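Local coordinates for hypothetical protein (PDB 2OD5) that is of uncharacterised function but probably binds nucleic acid through a small helix-turn-helix-type domain, at residues A32-L35 with E36-S40. Residues are numbered along the deposited sequence; the frame is centred on the assembly and turned at random.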
ATOM      1  N   ALA A  32       1.463  -5.821   3.811  1.00 33.07           N
ATOM      2  CA  ALA A  32       2.010  -7.164   3.594  1.00 33.85           C
ATOM      3  C   ALA A  32       1.413  -7.850   2.375  1.00 32.49           C
ATOM      4  O   ALA A  32       2.124  -8.489   1.586  1.00 29.98           O
ATOM      5  CB  ALA A  32       1.785  -8.031   4.868  1.00 34.11           C
ATOM      6  N   GLU A  33       0.085  -7.794   2.255  1.00 30.68           N
ATOM      7  CA  GLU A  33      -0.594  -8.327   1.090  1.00 31.99           C
ATOM      8  C   GLU A  33      -0.147  -7.615  -0.195  1.00 29.14           C
ATOM      9  O   GLU A  33       0.054  -8.247  -1.240  1.00 30.43           O
ATOM     10  CB  GLU A  33      -2.101  -8.168   1.237  1.00 31.38           C
ATOM     11  CG  GLU A  33      -2.732  -8.914   2.375  1.00 37.70           C
ATOM     12  CD  GLU A  33      -4.237  -8.629   2.402  1.00 44.33           C
ATOM     13  OE1 GLU A  33      -4.647  -7.486   2.809  1.00 46.91           O
ATOM     14  OE2 GLU A  33      -4.995  -9.520   1.950  1.00 53.66           O
ATOM     15  N   ILE A  34       0.010  -6.297  -0.135  1.00 28.48           N
ATOM     16  CA  ILE A  34       0.431  -5.519  -1.286  1.00 29.04           C
ATOM     17  C   ILE A  34       1.844  -5.912  -1.698  1.00 29.64           C
ATOM     18  O   ILE A  34       2.106  -6.195  -2.871  1.00 28.63           O
ATOM     19  CB  ILE A  34       0.344  -3.985  -1.030  1.00 28.79           C
ATOM     20  CG1 ILE A  34      -1.113  -3.566  -0.718  1.00 29.66           C
ATOM     21  CG2 ILE A  34       0.832  -3.204  -2.257  1.00 29.56           C
ATOM     22  CD1 ILE A  34      -1.232  -2.146  -0.164  1.00 32.03           C
ATOM     23  N   LEU A  35       2.724  -6.016  -0.719  1.00 28.65           N
ATOM     24  CA  LEU A  35       4.106  -6.418  -0.979  1.00 29.44           C
ATOM     25  C   LEU A  35       4.148  -7.801  -1.595  1.00 28.36           C
ATOM     26  O   LEU A  35       4.877  -8.027  -2.560  1.00 30.19           O
ATOM     27  CB  LEU A  35       4.923  -6.428   0.320  1.00 29.46           C
ATOM     28  CG  LEU A  35       6.441  -6.642   0.119  1.00 29.58           C
ATOM     29  CD1 LEU A  35       7.068  -5.482  -0.680  1.00 29.32           C
ATOM     30  CD2 LEU A  35       7.113  -6.801   1.474  1.00 32.67           C
ATOM     31  N   GLU A  36       3.393  -8.748  -1.048  1.00 29.99           N
ATOM     32  CA  GLU A  36       3.425 -10.092  -1.594  1.00 30.07           C
ATOM     33  C   GLU A  36       2.937 -10.097  -3.049  1.00 30.05           C
ATOM     34  O   GLU A  36       3.520 -10.753  -3.910  1.00 30.83           O
ATOM     35  CB  GLU A  36       2.621 -11.075  -0.727  1.00 29.53           C
ATOM     36  CG  GLU A  36       2.713 -12.522  -1.257  1.00 32.43           C
ATOM     37  CD  GLU A  36       2.042 -13.587  -0.371  1.00 37.10           C
ATOM     38  OE1 GLU A  36       1.318 -13.224   0.575  1.00 38.43           O
ATOM     39  OE2 GLU A  36       2.220 -14.788  -0.679  1.00 34.87           O
ATOM     40  N   HIS A  37       1.891  -9.335  -3.339  1.00 29.65           N
ATOM     41  CA  HIS A  37       1.358  -9.254  -4.693  1.00 30.70           C
ATOM     42  C   HIS A  37       2.361  -8.678  -5.654  1.00 31.15           C
ATOM     43  O   HIS A  37       2.623  -9.245  -6.710  1.00 32.67           O
ATOM     44  CB  HIS A  37       0.091  -8.385  -4.711  1.00 31.60           C
ATOM     45  CG  HIS A  37      -0.449  -8.212  -6.082  1.00 34.48           C
ATOM     46  ND1 HIS A  37      -1.022  -9.257  -6.768  1.00 33.71           N
ATOM     47  CD2 HIS A  37      -0.405  -7.164  -6.939  1.00 37.69           C
ATOM     48  CE1 HIS A  37      -1.369  -8.837  -7.976  1.00 40.82           C
ATOM     49  NE2 HIS A  37      -0.987  -7.577  -8.114  1.00 35.86           N
ATOM     50  N   ILE A  38       2.901  -7.513  -5.322  1.00 31.81           N
ATOM     51  CA  ILE A  38       3.905  -6.812  -6.132  0.50 32.45           C
ATOM     52  C   ILE A  38       5.119  -7.694  -6.415  1.00 33.44           C
ATOM     53  O   ILE A  38       5.572  -7.878  -7.548  1.00 34.57           O
ATOM     54  CB  ILE A  38       4.374  -5.537  -5.361  0.50 31.90           C
ATOM     55  CG1 ILE A  38       3.282  -4.463  -5.367  0.50 33.47           C
ATOM     56  CG2 ILE A  38       5.587  -4.930  -5.961  0.50 27.99           C
ATOM     57  CD1 ILE A  38       2.875  -4.016  -6.759  0.50 40.53           C
ATOM     58  N   ASN A  39       5.666  -8.228  -5.343  1.00 33.78           N
ATOM     59  CA  ASN A  39       6.865  -9.023  -5.467  1.00 31.97           C
ATOM     60  C   ASN A  39       6.652 -10.371  -6.187  1.00 34.05           C
ATOM     61  O   ASN A  39       7.621 -10.988  -6.633  1.00 36.38           O
ATOM     62  CB  ASN A  39       7.518  -9.226  -4.101  1.00 31.96           C
ATOM     63  CG  ASN A  39       8.270  -7.985  -3.610  1.00 30.84           C
ATOM     64  OD1 ASN A  39       8.338  -6.981  -4.309  1.00 34.03           O
ATOM     65  ND2 ASN A  39       8.846  -8.061  -2.411  1.00 33.57           N
ATOM     66  N   SER A  40       5.405 -10.827  -6.280  1.00 33.41           N
ATOM     67  CA  SER A  40       5.061 -12.033  -7.020  1.00 34.22           C
ATOM     68  C   SER A  40       4.994 -11.845  -8.521  1.00 32.92           C
ATOM     69  O   SER A  40       4.931 -12.836  -9.244  1.00 34.19           O
ATOM     70  CB  SER A  40       3.741 -12.628  -6.516  1.00 34.64           C
ATOM     71  OG  SER A  40       2.649 -11.917  -7.055  1.00 40.41           O
TER
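Ala32 to Asn39 follow one another on helix 31-39, and the amide N of Glu36, His37, Ile38 and Asn39 each donates to the carbonyl O four residues earlier. The bond from Ile38 N to Ile34 O is 2.9 Å long and almost straight, at 177° about the hydrogen. Asn39 N reaches Leu35 O at the same length, 2.9 Å.

Leu35 and Asn39 meet one turn apart, their side chains crossing at a slant. With chi1 at -172°, Leu35 CG swings away from the backbone N to the carbonyl side, which brings CD1 to the amide of Asn39. CD1 comes within 3.6 Å of Asn39 ND2, a van der Waals contact. Asn39 OD1 accepts a hydrogen bond from Thr46 N, which ties the helix to the loop that follows. With an alanine here, Thr46 N is likely to lose this acceptor and Leu35 CD1 its amide neighbour.

Ile34 and Ile38 lie side by side and point the same way, with Ile34 CG2 4.2 Å from Ile38 CG1. Both are buried on Ile20 of helix 9-23, and Ile34 also reaches Leu51 of helix 48-57, as Leu35 does. The ring of His37 stacks with Phe23, and Glu33 OE2 forms a salt bridge with Arg29.

Just beyond, Ser40 OG donates to His37 O at 2.7 Å. This is an amphipathic helix, with its apolar side packed against two neighbouring helices, consistent with a small helix-turn-helix domain carrying a beta hairpin.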